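Local coordinates for CRISPR-associated protein Cse2 (Thermus thermophilus, PDB 2ZCA), which probably serves CRISPR-based adaptive immunity against viruses and plasmids, as a CasB/Cse2-family subunit of the type I-E system, at residues A[22-25]-A[26-30]; A[147-150]-A[151-154]; A[111-114]-A[115-119]; A[47-51]-A[52-56]; A[91-94]-A[95-98]. All coordinates share one frame; numbering follows the deposited sequence.

Contact 1. Residues A[22-25]-A[26-30]; sequences AARA and AFRRS
Phe27 and Ala23 meet one turn apart on helix 20-29, where ring carbon CE2 of Phe27 lies 4.3 Å from CB of Ala23. The phenyl group leaves the helix with CG beside its own backbone N (chi1 -69°), a setting that leads it back along the preceding turn; its CG comes 3.3 Å from Ala23 O, obliquely to the ring. That same carbonyl accepts the backbone N of Phe27 at 2.8 Å in an almost straight bond (170°), one of the run of i to i+4 bonds through the stretch. A methyl at position 23 suits this place, being apolar yet small enough to let the ring lie close to the backbone.

The arginines behave differently. Arg24 and Arg28 run side by side in the same direction, NH1 of Arg24 passing 4.0 Å from CB of Arg28. Arg24 is extended as far as NE, whereas a bend at chi2 (65°) turns Arg28 aside, and NH1 of Arg24 stays 5.0 Å from NE of Arg28. Asp73 forms a salt bridge with NE of Arg24, which probably eases the proximity of two like charges. At the end of the stretch, the hydroxyl OG of Ser30 donates to Phe27 O, a return to the backbone that its short side chain permits.

The helix is amphipathic. Phe27 enters between helices 3-15, 42-49 and 56-71, touching Leu11, Leu14, Val45, Ala66 and Ala70, while Ala23 and Ala26 pack on Tyr44 of helix 42-49.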
loop_
_atom_site.group_PDB
_atom_site.type_symbol
_atom_site.label_atom_id
_atom_site.label_comp_id
_atom_site.label_asym_id
_atom_site.label_seq_id
_atom_site.Cartn_x
_atom_site.Cartn_y
_atom_site.Cartn_z
ATOM N N ALA A 22 -1.593 -1.176 19.727
ATOM C CA ALA A 22 -0.164 -0.901 19.697
ATOM C C ALA A 22 0.391 -1.053 18.278
ATOM O O ALA A 22 1.259 -0.288 17.860
ATOM C CB ALA A 22 0.571 -1.846 20.649
ATOM N N ALA A 23 -0.107 -2.047 17.548
ATOM C CA ALA A 23 0.349 -2.285 16.184
ATOM C C ALA A 23 -0.031 -1.108 15.289
ATOM O O ALA A 23 0.806 -0.587 14.549
ATOM C CB ALA A 23 -0.258 -3.577 15.642
ATOM N N ARG A 24 -1.294 -0.693 15.358
ATOM C CA ARG A 24 -1.760 0.427 14.550
ATOM C C ARG A 24 -0.956 1.674 14.885
ATOM O O ARG A 24 -0.593 2.440 13.999
ATOM C CB ARG A 24 -3.248 0.709 14.795
ATOM C CG ARG A 24 -3.805 1.824 13.901
ATOM C CD ARG A 24 -5.218 2.233 14.303
ATOM N NE ARG A 24 -5.865 3.068 13.289
ATOM C CZ ARG A 24 -5.515 4.316 12.992
ATOM N NH1 ARG A 24 -4.513 4.907 13.628
ATOM N NH2 ARG A 24 -6.173 4.981 12.049
ATOM N N ALA A 25 -0.683 1.879 16.172
ATOM C CA ALA A 25 0.082 3.040 16.602
ATOM C C ALA A 25 1.460 3.040 15.951
ATOM O O ALA A 25 1.939 4.080 15.493
ATOM C CB ALA A 25 0.216 3.049 18.127
ATOM N N ALA A 26 2.096 1.870 15.904
ATOM C CA ALA A 26 3.421 1.763 15.303
ATOM C C ALA A 26 3.348 1.933 13.788
ATOM O O ALA A 26 4.159 2.651 13.201
ATOM C CB ALA A 26 4.050 0.419 15.648
ATOM N N PHE A 27 2.383 1.268 13.159
ATOM C CA PHE A 27 2.230 1.370 11.712
ATOM C C PHE A 27 1.889 2.800 11.300
ATOM O O PHE A 27 2.454 3.333 10.341
ATOM C CB PHE A 27 1.124 0.435 11.201
ATOM C CG PHE A 27 1.452 -1.031 11.305
ATOM C CD1 PHE A 27 2.769 -1.478 11.261
ATOM C CD2 PHE A 27 0.430 -1.975 11.389
ATOM C CE1 PHE A 27 3.062 -2.846 11.297
ATOM C CE2 PHE A 27 0.713 -3.343 11.424
ATOM C CZ PHE A 27 2.031 -3.778 11.378
ATOM N N ARG A 28 0.963 3.422 12.023
ATOM C CA ARG A 28 0.556 4.783 11.695
ATOM C C ARG A 28 1.720 5.755 11.839
ATOM O O ARG A 28 1.955 6.586 10.964
ATOM C CB ARG A 28 -0.612 5.220 12.588
ATOM C CG ARG A 28 -1.095 6.635 12.308
ATOM C CD ARG A 28 -1.687 6.772 10.904
ATOM N NE ARG A 28 -2.077 8.150 10.622
ATOM C CZ ARG A 28 -1.224 9.147 10.407
ATOM N NH1 ARG A 28 0.086 8.931 10.430
ATOM N NH2 ARG A 28 -1.682 10.373 10.188
ATOM N N ARG A 29 2.456 5.645 12.937
ATOM C CA ARG A 29 3.589 6.524 13.162
ATOM C C ARG A 29 4.706 6.288 12.141
ATOM O O ARG A 29 5.440 7.216 11.801
ATOM C CB ARG A 29 4.121 6.338 14.586
ATOM C CG ARG A 29 5.363 7.158 14.905
ATOM C CD ARG A 29 5.143 8.645 14.650
ATOM N NE ARG A 29 6.332 9.427 14.978
ATOM C CZ ARG A 29 6.477 10.722 14.714
ATOM N NH1 ARG A 29 5.504 11.394 14.112
ATOM N NH2 ARG A 29 7.597 11.347 15.050
ATOM N N SER A 30 4.820 5.061 11.632
ATOM C CA SER A 30 5.864 4.746 10.657
ATOM C C SER A 30 5.744 5.541 9.356
ATOM O O SER A 30 6.690 5.591 8.571
ATOM C CB SER A 30 5.868 3.251 10.318
ATOM O OG SER A 30 4.788 2.908 9.463
#

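Contact 2. Residues A[147-150]-A[151-154]; sequences ARWA and REYY
Arg148 and Glu152 are joined by backbone as well as side chains within helix 144-155: Glu152 N donates to Arg148 O at 2.9 Å, and the matching i to i+4 bonds link Ala147 with Arg151, Trp149 with Tyr153 and Ala150 with Tyr154. One turn of helix thus sets the two charged groups on the same flank.

Arg148 bends at chi3 (76°) and grips a single carboxylate oxygen side-on, NE lying 2.9 Å and NH1 3.0 Å from OE2 of Glu152. Both nitrogens reach that oxygen from one face of the carboxylate, well out of its plane, whereas OE2 lies in the plane of the guanidinium. Over a face of the Arg151 guanidinium sits the aliphatic part of Arg148, with CG 3.4 Å from NH2 of Arg151; the long methylene chain of arginine suits this packing. Further along, the Tyr154 ring has CD1 of Tyr153 above its centre, at a height of 3.7 Å.

Outside the stretch, Asp134 takes NH1 of Arg148 and NE1 of Trp149, and Thr81 bonds to OE1 of Glu152. Buried Glu152 therefore has partners for both oxygens, and its negative charge, together with that of Asp134, would help offset the like charges of Arg148 and Arg151. The salt bridge probably keeps the carboxylate ionised, while Asp134 and Thr81 link the pair to other parts of the chain.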
loop_
_atom_site.group_PDB
_atom_site.type_symbol
_atom_site.label_atom_id
_atom_site.label_comp_id
_atom_site.label_asym_id
_atom_site.label_seq_id
_atom_site.Cartn_x
_atom_site.Cartn_y
_atom_site.Cartn_z
ATOM N N ALA A 147 0.990 0.111 -16.263
ATOM C CA ALA A 147 0.089 0.100 -17.409
ATOM C C ALA A 147 -1.288 -0.412 -16.993
ATOM O O ALA A 147 -2.307 0.086 -17.469
ATOM C CB ALA A 147 0.659 -0.772 -18.524
ATOM N N ARG A 148 -1.320 -1.400 -16.101
ATOM C CA ARG A 148 -2.595 -1.954 -15.650
ATOM C C ARG A 148 -3.347 -0.941 -14.790
ATOM O O ARG A 148 -4.579 -0.884 -14.823
ATOM C CB ARG A 148 -2.389 -3.247 -14.856
ATOM C CG ARG A 148 -3.615 -4.162 -14.865
ATOM C CD ARG A 148 -3.595 -5.159 -13.714
ATOM N NE ARG A 148 -3.959 -4.515 -12.455
ATOM C CZ ARG A 148 -3.199 -4.512 -11.365
ATOM N NH1 ARG A 148 -3.620 -3.898 -10.265
ATOM N NH2 ARG A 148 -2.020 -5.121 -11.374
ATOM N N TRP A 149 -2.615 -0.147 -14.013
ATOM C CA TRP A 149 -3.261 0.866 -13.186
ATOM C C TRP A 149 -3.930 1.870 -14.117
ATOM O O TRP A 149 -5.054 2.312 -13.872
ATOM C CB TRP A 149 -2.234 1.569 -12.293
ATOM C CG TRP A 149 -1.931 0.812 -11.037
ATOM C CD1 TRP A 149 -1.946 -0.544 -10.872
ATOM C CD2 TRP A 149 -1.538 1.365 -9.776
ATOM N NE1 TRP A 149 -1.585 -0.871 -9.584
ATOM C CE2 TRP A 149 -1.330 0.283 -8.890
ATOM C CE3 TRP A 149 -1.340 2.670 -9.307
ATOM C CZ2 TRP A 149 -0.933 0.466 -7.559
ATOM C CZ3 TRP A 149 -0.947 2.852 -7.981
ATOM C CH2 TRP A 149 -0.748 1.753 -7.125
ATOM N N ALA A 150 -3.236 2.222 -15.193
ATOM C CA ALA A 150 -3.787 3.160 -16.160
ATOM C C ALA A 150 -5.067 2.573 -16.747
ATOM O O ALA A 150 -6.047 3.288 -16.951
ATOM C CB ALA A 150 -2.772 3.439 -17.262
ATOM N N ARG A 151 -5.054 1.266 -17.003
ATOM C CA ARG A 151 -6.216 0.566 -17.551
ATOM C C ARG A 151 -7.389 0.630 -16.570
ATOM O O ARG A 151 -8.534 0.860 -16.963
ATOM C CB ARG A 151 -5.872 -0.903 -17.820
ATOM C CG ARG A 151 -6.963 -1.691 -18.550
ATOM C CD ARG A 151 -6.633 -3.183 -18.605
ATOM N NE ARG A 151 -6.828 -3.831 -17.309
ATOM C CZ ARG A 151 -6.342 -5.028 -16.985
ATOM N NH1 ARG A 151 -5.625 -5.716 -17.862
ATOM N NH2 ARG A 151 -6.580 -5.539 -15.783
ATOM N N GLU A 152 -7.101 0.420 -15.288
ATOM C CA GLU A 152 -8.143 0.459 -14.264
ATOM C C GLU A 152 -8.711 1.866 -14.098
ATOM O O GLU A 152 -9.921 2.046 -13.942
ATOM C CB GLU A 152 -7.584 -0.026 -12.920
ATOM C CG GLU A 152 -6.896 -1.381 -12.979
ATOM C CD GLU A 152 -6.350 -1.829 -11.633
ATOM O OE1 GLU A 152 -6.046 -0.957 -10.787
ATOM O OE2 GLU A 152 -6.210 -3.053 -11.426
ATOM N N TYR A 153 -7.835 2.866 -14.132
ATOM C CA TYR A 153 -8.255 4.252 -13.971
ATOM C C TYR A 153 -9.130 4.722 -15.133
ATOM O O TYR A 153 -10.268 5.149 -14.935
ATOM C CB TYR A 153 -7.023 5.151 -13.842
ATOM C CG TYR A 153 -7.321 6.608 -13.570
ATOM C CD1 TYR A 153 -7.678 7.475 -14.603
ATOM C CD2 TYR A 153 -7.229 7.127 -12.276
ATOM C CE1 TYR A 153 -7.933 8.824 -14.356
ATOM C CE2 TYR A 153 -7.481 8.474 -12.018
ATOM C CZ TYR A 153 -7.831 9.316 -13.064
ATOM O OH TYR A 153 -8.069 10.649 -12.824
ATOM N N TYR A 154 -8.601 4.642 -16.349
ATOM C CA TYR A 154 -9.366 5.081 -17.510
ATOM C C TYR A 154 -10.518 4.142 -17.837
ATOM O O TYR A 154 -11.450 4.513 -18.550
ATOM C CB TYR A 154 -8.424 5.255 -18.703
ATOM C CG TYR A 154 -7.468 6.398 -18.469
ATOM C CD1 TYR A 154 -7.928 7.716 -18.427
ATOM C CD2 TYR A 154 -6.125 6.161 -18.185
ATOM C CE1 TYR A 154 -7.074 8.768 -18.098
ATOM C CE2 TYR A 154 -5.265 7.203 -17.854
ATOM C CZ TYR A 154 -5.745 8.503 -17.809
ATOM O OH TYR A 154 -4.900 9.533 -17.453
#

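Contact 3. Residues A[111-114]-A[115-119]; sequences IAFR and LRQAV
Phe113 shares the outer side of helix 111-121 with Arg116 and Gln117. The cationic contact comes first: CD1 of Phe113 lies 3.5 Å from NH1 of Arg116, over one face of the guanidinium and toward its rim. Ring and guanidinium planes stand 86° apart, with NH1 near the plane of the phenyl ring at its edge, so this is an edge approach and not a cation-pi stack. Bends at chi2 (-119°) and chi3 (-62°) fold Arg116 back to present that face. Arginine suits the position because its flat group can rest against a hydrocarbon edge while remaining charged.

A second polar neighbour of the ring is Gln117, whose OE1 lies 3.8 Å from CZ of Phe113, the amide plane steeply inclined to the ring. The amide nitrogen, NE2, is turned to a water that it meets in a weak bond, and the water donates to Arg114 O at 2.8 Å. The same carbonyl also accepts Ala118 N at 2.9 Å, one of the regular i to i+4 bonds of this helix.

The apolar side is sparser within the stretch, CD1 of Ile111 just approaching CB of Leu115 at 4.5 Å. These branched residues instead fill the interior: Leu115 packs on Leu64, Leu68 and Leu82, and Ile111 on Leu103 and Trp138.

The chemistry thus divides the helix, its branched aliphatic side joining the core while its other side places a ring among polar groups, and Arg114 O is shared between a backbone N-H and water.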
loop_
_atom_site.group_PDB
_atom_site.type_symbol
_atom_site.label_atom_id
_atom_site.label_comp_id
_atom_site.label_asym_id
_atom_site.label_seq_id
_atom_site.Cartn_x
_atom_site.Cartn_y
_atom_site.Cartn_z
ATOM N N ILE A 111 8.232 6.744 -4.956
ATOM C CA ILE A 111 7.091 5.862 -4.724
ATOM C C ILE A 111 6.482 5.828 -3.320
ATOM O O ILE A 111 5.260 5.876 -3.181
ATOM C CB ILE A 111 7.410 4.411 -5.191
ATOM C CG1 ILE A 111 6.147 3.547 -5.115
ATOM C CG2 ILE A 111 8.519 3.810 -4.347
ATOM C CD1 ILE A 111 4.996 4.080 -5.944
ATOM N N ALA A 112 7.306 5.753 -2.279
ATOM C CA ALA A 112 6.761 5.709 -0.926
ATOM C C ALA A 112 5.962 6.973 -0.614
ATOM O O ALA A 112 4.833 6.903 -0.129
ATOM C CB ALA A 112 7.889 5.527 0.097
ATOM N N PHE A 113 6.550 8.130 -0.904
ATOM C CA PHE A 113 5.887 9.404 -0.651
ATOM C C PHE A 113 4.603 9.553 -1.466
ATOM O O PHE A 113 3.555 9.904 -0.930
ATOM C CB PHE A 113 6.827 10.566 -0.984
ATOM C CG PHE A 113 6.190 11.921 -0.842
ATOM C CD1 PHE A 113 5.896 12.440 0.415
ATOM C CD2 PHE A 113 5.874 12.675 -1.969
ATOM C CE1 PHE A 113 5.294 13.692 0.551
ATOM C CE2 PHE A 113 5.270 13.929 -1.845
ATOM C CZ PHE A 113 4.980 14.437 -0.581
ATOM N N ARG A 114 4.681 9.289 -2.764
ATOM C CA ARG A 114 3.504 9.440 -3.615
ATOM C C ARG A 114 2.393 8.449 -3.325
ATOM O O ARG A 114 1.215 8.763 -3.503
ATOM C CB ARG A 114 3.908 9.379 -5.087
ATOM C CG ARG A 114 4.673 10.620 -5.496
ATOM C CD ARG A 114 5.096 10.622 -6.951
ATOM N NE ARG A 114 5.683 11.915 -7.292
ATOM C CZ ARG A 114 6.322 12.182 -8.427
ATOM N NH1 ARG A 114 6.467 11.239 -9.351
ATOM N NH2 ARG A 114 6.826 13.393 -8.629
ATOM N N LEU A 115 2.755 7.257 -2.863
ATOM C CA LEU A 115 1.738 6.264 -2.557
ATOM C C LEU A 115 1.017 6.663 -1.273
ATOM O O LEU A 115 -0.200 6.518 -1.168
ATOM C CB LEU A 115 2.362 4.874 -2.409
ATOM C CG LEU A 115 1.382 3.698 -2.493
ATOM C CD1 LEU A 115 0.708 3.671 -3.878
ATOM C CD2 LEU A 115 2.132 2.396 -2.250
ATOM N N ARG A 116 1.763 7.172 -0.295
ATOM C CA ARG A 116 1.143 7.603 0.954
ATOM C C ARG A 116 0.186 8.752 0.649
ATOM O O ARG A 116 -0.943 8.796 1.141
ATOM C CB ARG A 116 2.203 8.082 1.952
ATOM C CG ARG A 116 1.611 8.637 3.240
ATOM C CD ARG A 116 1.991 10.093 3.438
ATOM N NE ARG A 116 3.436 10.264 3.561
ATOM C CZ ARG A 116 4.041 11.442 3.678
ATOM N NH1 ARG A 116 5.363 11.504 3.787
ATOM N NH2 ARG A 116 3.323 12.559 3.688
ATOM N N GLN A 117 0.641 9.681 -0.181
ATOM C CA GLN A 117 -0.182 10.826 -0.548
ATOM C C GLN A 117 -1.453 10.407 -1.291
ATOM O O GLN A 117 -2.533 10.953 -1.048
ATOM C CB GLN A 117 0.638 11.795 -1.402
ATOM C CG GLN A 117 -0.131 13.015 -1.875
ATOM C CD GLN A 117 0.724 13.949 -2.707
ATOM O OE1 GLN A 117 1.548 14.698 -2.175
ATOM N NE2 GLN A 117 0.546 13.899 -4.023
ATOM N N ALA A 118 -1.328 9.434 -2.190
ATOM C CA ALA A 118 -2.474 8.964 -2.970
ATOM C C ALA A 118 -3.519 8.255 -2.108
ATOM O O ALA A 118 -4.719 8.444 -2.292
ATOM C CB ALA A 118 -2.003 8.039 -4.072
ATOM N N VAL A 119 -3.061 7.422 -1.179
ATOM C CA VAL A 119 -3.979 6.714 -0.297
ATOM C C VAL A 119 -4.673 7.720 0.622
ATOM O O VAL A 119 -5.867 7.605 0.891
ATOM C CB VAL A 119 -3.225 5.646 0.547
ATOM C CG1 VAL A 119 -4.155 5.023 1.575
ATOM C CG2 VAL A 119 -2.684 4.563 -0.370
HETATM O O HOH W 1 0.360 11.090 -4.875
#

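Contact 4. Residues A[47-51]-A[52-56]; sequences PFLAK and GDWRQ
Phe48 and Trp54 meet through a water that both hold: it donates to Phe48 O at 2.9 Å and accepts from NE1 of Trp54 at 3.0 Å. Glycine at 52 has no side chain to crowd NE1 of Trp54.

Beside this bridge, the carbonyl oxygen of Leu49 is approached by both the backbone and the indole that follow it. Gly52 N donates to it at 3.1 Å, reaching it from above the carbonyl plane, 55° out; this bond closes a type I beta turn over Leu49 to Gly52 where the chain leaves helix 42-49. CD1 of Trp54 lies 3.4 Å from the same Leu49 O, which meets the indole at its edge and in its plane.

While the carbonyl takes the edge, the leucine side chain takes the face. CD2 of Leu49 lies 4.0 Å from the centroid of the five-membered ring of Trp54, a CH-pi contact 24° off the ring normal. The two side chains cross at about a right angle, and leucine suits the place by offering a methyl branch to a broad aromatic surface. Trp54 has CG beside its backbone N (chi1 -51°), which swings the indole back over the turn.

Beyond the turn, His62 of helix 56-71 meets the Trp54 ring edge-to-face. The chemistry implies that the indole uses its surface for apolar packing and its single N-H for a water-borne tie to Phe48 O.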
loop_
_atom_site.group_PDB
_atom_site.type_symbol
_atom_site.label_atom_id
_atom_site.label_comp_id
_atom_site.label_asym_id
_atom_site.label_seq_id
_atom_site.Cartn_x
_atom_site.Cartn_y
_atom_site.Cartn_z
ATOM N N PRO A 47 7.962 -11.098 11.992
ATOM C CA PRO A 47 7.526 -12.487 12.181
ATOM C C PRO A 47 6.879 -13.030 10.902
ATOM O O PRO A 47 6.927 -14.230 10.627
ATOM C CB PRO A 47 6.538 -12.381 13.334
ATOM C CG PRO A 47 7.143 -11.294 14.171
ATOM C CD PRO A 47 7.515 -10.255 13.114
ATOM N N PHE A 48 6.273 -12.139 10.124
ATOM C CA PHE A 48 5.645 -12.540 8.870
ATOM C C PHE A 48 6.703 -12.722 7.784
ATOM O O PHE A 48 6.736 -13.743 7.094
ATOM C CB PHE A 48 4.634 -11.485 8.406
ATOM C CG PHE A 48 4.004 -11.801 7.077
ATOM C CD1 PHE A 48 2.903 -12.646 6.996
ATOM C CD2 PHE A 48 4.547 -11.292 5.900
ATOM C CE1 PHE A 48 2.348 -12.982 5.758
ATOM C CE2 PHE A 48 4.003 -11.620 4.656
ATOM C CZ PHE A 48 2.902 -12.468 4.586
ATOM N N LEU A 49 7.571 -11.726 7.635
ATOM C CA LEU A 49 8.615 -11.773 6.618
ATOM C C LEU A 49 9.546 -12.961 6.813
ATOM O O LEU A 49 10.130 -13.464 5.854
ATOM C CB LEU A 49 9.423 -10.470 6.628
ATOM C CG LEU A 49 8.634 -9.212 6.242
ATOM C CD1 LEU A 49 9.510 -7.981 6.397
ATOM C CD2 LEU A 49 8.142 -9.333 4.809
ATOM N N ALA A 50 9.667 -13.414 8.057
ATOM C CA ALA A 50 10.532 -14.543 8.384
ATOM C C ALA A 50 10.068 -15.836 7.723
ATOM O O ALA A 50 10.862 -16.758 7.534
ATOM C CB ALA A 50 10.593 -14.729 9.898
ATOM N N LYS A 51 8.785 -15.900 7.375
ATOM C CA LYS A 51 8.212 -17.089 6.743
ATOM C C LYS A 51 8.583 -17.220 5.270
ATOM O O LYS A 51 8.238 -18.211 4.627
ATOM C CB LYS A 51 6.685 -17.074 6.862
ATOM C CG LYS A 51 6.154 -17.060 8.284
ATOM C CD LYS A 51 4.631 -17.052 8.288
ATOM C CE LYS A 51 4.069 -17.001 9.702
ATOM N NZ LYS A 51 4.473 -18.185 10.511
ATOM N N GLY A 52 9.275 -16.221 4.733
ATOM C CA GLY A 52 9.659 -16.273 3.335
ATOM C C GLY A 52 11.037 -15.700 3.080
ATOM O O GLY A 52 11.739 -15.315 4.017
ATOM N N ASP A 53 11.427 -15.650 1.810
ATOM C CA ASP A 53 12.727 -15.112 1.428
ATOM C C ASP A 53 12.493 -13.838 0.626
ATOM O O ASP A 53 11.966 -13.885 -0.487
ATOM C CB ASP A 53 13.499 -16.136 0.594
ATOM C CG ASP A 53 13.673 -17.464 1.318
ATOM O OD1 ASP A 53 14.058 -17.448 2.507
ATOM O OD2 ASP A 53 13.432 -18.523 0.698
ATOM N N TRP A 54 12.889 -12.702 1.193
ATOM C CA TRP A 54 12.676 -11.414 0.540
ATOM C C TRP A 54 13.917 -10.557 0.356
ATOM O O TRP A 54 14.907 -10.704 1.069
ATOM C CB TRP A 54 11.671 -10.583 1.339
ATOM C CG TRP A 54 10.403 -11.284 1.665
ATOM C CD1 TRP A 54 10.093 -11.923 2.831
ATOM C CD2 TRP A 54 9.261 -11.410 0.817
ATOM N NE1 TRP A 54 8.820 -12.437 2.763
ATOM C CE2 TRP A 54 8.287 -12.137 1.535
ATOM C CE3 TRP A 54 8.963 -10.979 -0.483
ATOM C CZ2 TRP A 54 7.035 -12.443 0.999
ATOM C CZ3 TRP A 54 7.717 -11.283 -1.016
ATOM C CH2 TRP A 54 6.771 -12.008 -0.275
ATOM N N ARG A 55 13.840 -9.653 -0.615
ATOM C CA ARG A 55 14.912 -8.704 -0.871
ATOM C C ARG A 55 14.497 -7.480 -0.058
ATOM O O ARG A 55 13.321 -7.333 0.281
ATOM C CB ARG A 55 14.978 -8.338 -2.353
ATOM C CG ARG A 55 15.352 -9.487 -3.279
ATOM C CD ARG A 55 15.319 -9.027 -4.727
ATOM N NE ARG A 55 14.017 -8.460 -5.065
ATOM C CZ ARG A 55 13.716 -7.906 -6.235
ATOM N NH1 ARG A 55 14.630 -7.839 -7.195
ATOM N NH2 ARG A 55 12.498 -7.416 -6.443
ATOM N N GLN A 56 15.445 -6.606 0.259
ATOM C CA GLN A 56 15.134 -5.420 1.053
ATOM C C GLN A 56 13.969 -4.600 0.489
ATOM O O GLN A 56 13.074 -4.205 1.236
ATOM C CB GLN A 56 16.382 -4.536 1.189
ATOM C CG GLN A 56 16.198 -3.288 2.058
ATOM C CD GLN A 56 15.668 -3.598 3.452
ATOM O OE1 GLN A 56 15.896 -4.681 3.995
ATOM N NE2 GLN A 56 14.968 -2.634 4.046
HETATM O O HOH W 2 6.809 -14.101 4.241
#

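Contact 5. Residues A[91-94]-A[95-98]; sequences QGSA and SVEK
Ser93 and Val96 meet through both side chain and backbone where the chain turns into helix 96-104. Methyl CG2 of Val96 lies 3.4 Å from CB of Ser93, closer than usual for two carbons, and 3.1 Å from Ser93 O. That carbonyl accepts Val96 N at 3.0 Å and so closes a type I beta turn from Ser93 to Val96. A second bond follows one residue later, Glu97 N to Ala94 O at 3.1 Å; in each the N-H arrives from above the carbonyl plane.

The valine branches explain the close approach: CG1 is anti to the backbone N (chi1 178°), leaving CG2 beside that N and therefore over the turn. On Ser93 the hydroxyl OG is directed to Gly92 O in a weak bond, 2.8 Å long. A small serine suits this tight place, as does Ala94, whose methyl stays on the outside of the turn. Behind them NE2 of Gln91 bonds to Trp87 O in the preceding helix.

Buried Val96 packs on Leu86, Lys89 and Ala90 of helix 82-90, so the turn brings helix 96-104 back against its predecessor, while Glu97 reaches helix 144-155 by hydrogen bonding to Tyr154.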
loop_
_atom_site.group_PDB
_atom_site.type_symbol
_atom_site.label_atom_id
_atom_site.label_comp_id
_atom_site.label_asym_id
_atom_site.label_seq_id
_atom_site.Cartn_x
_atom_site.Cartn_y
_atom_site.Cartn_z
ATOM N N GLN A 91 -13.217 12.731 -10.139
ATOM C CA GLN A 91 -14.458 13.246 -10.703
ATOM C C GLN A 91 -14.822 14.568 -10.040
ATOM O O GLN A 91 -15.446 15.431 -10.657
ATOM C CB GLN A 91 -15.588 12.229 -10.525
ATOM C CG GLN A 91 -15.281 10.883 -11.160
ATOM C CD GLN A 91 -14.763 11.021 -12.583
ATOM O OE1 GLN A 91 -15.487 11.458 -13.480
ATOM N NE2 GLN A 91 -13.499 10.658 -12.792
ATOM N N GLY A 92 -14.415 14.722 -8.785
ATOM C CA GLY A 92 -14.694 15.946 -8.058
ATOM C C GLY A 92 -13.512 16.898 -8.073
ATOM O O GLY A 92 -13.618 18.038 -7.619
ATOM N N SER A 93 -12.381 16.432 -8.600
ATOM C CA SER A 93 -11.169 17.246 -8.669
ATOM C C SER A 93 -10.287 16.811 -9.837
ATOM O O SER A 93 -9.595 15.796 -9.758
ATOM C CB SER A 93 -10.381 17.128 -7.363
ATOM O OG SER A 93 -11.179 17.492 -6.250
ATOM N N ALA A 94 -10.312 17.588 -10.914
ATOM C CA ALA A 94 -9.528 17.286 -12.106
ATOM C C ALA A 94 -8.031 17.151 -11.831
ATOM O O ALA A 94 -7.349 16.352 -12.473
ATOM C CB ALA A 94 -9.764 18.358 -13.164
ATOM N N SER A 95 -7.527 17.934 -10.879
ATOM C CA SER A 95 -6.109 17.914 -10.525
ATOM C C SER A 95 -5.642 16.561 -9.994
ATOM O O SER A 95 -4.450 16.256 -10.017
ATOM C CB SER A 95 -5.815 18.999 -9.484
ATOM O OG SER A 95 -6.600 18.811 -8.319
ATOM N N VAL A 96 -6.580 15.758 -9.510
ATOM C CA VAL A 96 -6.250 14.439 -8.982
ATOM C C VAL A 96 -5.621 13.568 -10.069
ATOM O O VAL A 96 -4.784 12.709 -9.782
ATOM C CB VAL A 96 -7.511 13.726 -8.430
ATOM C CG1 VAL A 96 -7.152 12.336 -7.936
ATOM C CG2 VAL A 96 -8.116 14.544 -7.296
ATOM N N GLU A 97 -6.013 13.793 -11.319
ATOM C CA GLU A 97 -5.465 12.994 -12.407
ATOM C C GLU A 97 -3.964 13.209 -12.573
ATOM O O GLU A 97 -3.232 12.270 -12.888
ATOM C CB GLU A 97 -6.170 13.298 -13.727
ATOM C CG GLU A 97 -5.779 12.313 -14.806
ATOM C CD GLU A 97 -6.498 12.536 -16.113
ATOM O OE1 GLU A 97 -6.215 11.777 -17.063
ATOM O OE2 GLU A 97 -7.335 13.461 -16.194
ATOM N N LYS A 98 -3.508 14.443 -12.374
ATOM C CA LYS A 98 -2.085 14.737 -12.492
ATOM C C LYS A 98 -1.312 14.024 -11.384
ATOM O O LYS A 98 -0.164 13.620 -11.578
ATOM C CB LYS A 98 -1.836 16.246 -12.423
ATOM C CG LYS A 98 -2.373 17.013 -13.621
ATOM C CD LYS A 98 -2.076 18.501 -13.505
ATOM C CE LYS A 98 -2.587 19.270 -14.716
ATOM N NZ LYS A 98 -1.968 18.789 -15.982
#

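Overall arrangement
From the N terminus, contact 1 lies within helix 20-29, and contact 4 closes the turn leaving helix 42-49 toward helix 56-71. Contact 5 then turns the chain from helix 82-90 into helix 96-104, contact 3 spans turns of helix 111-121, and contact 2 lies in helix 144-155. All are local and in series, so none nests or crosses. Contacts 1 and 2 stand on opposite sides of the chain's centre, their own centres about 31 Å apart. Contact 2 touches two others: CH2 of Trp149 packs 4.0 Å from CD1 of Leu115 in contact 3, and OH of Tyr153 packs 3.4 Å from CB of Glu97 in contact 5.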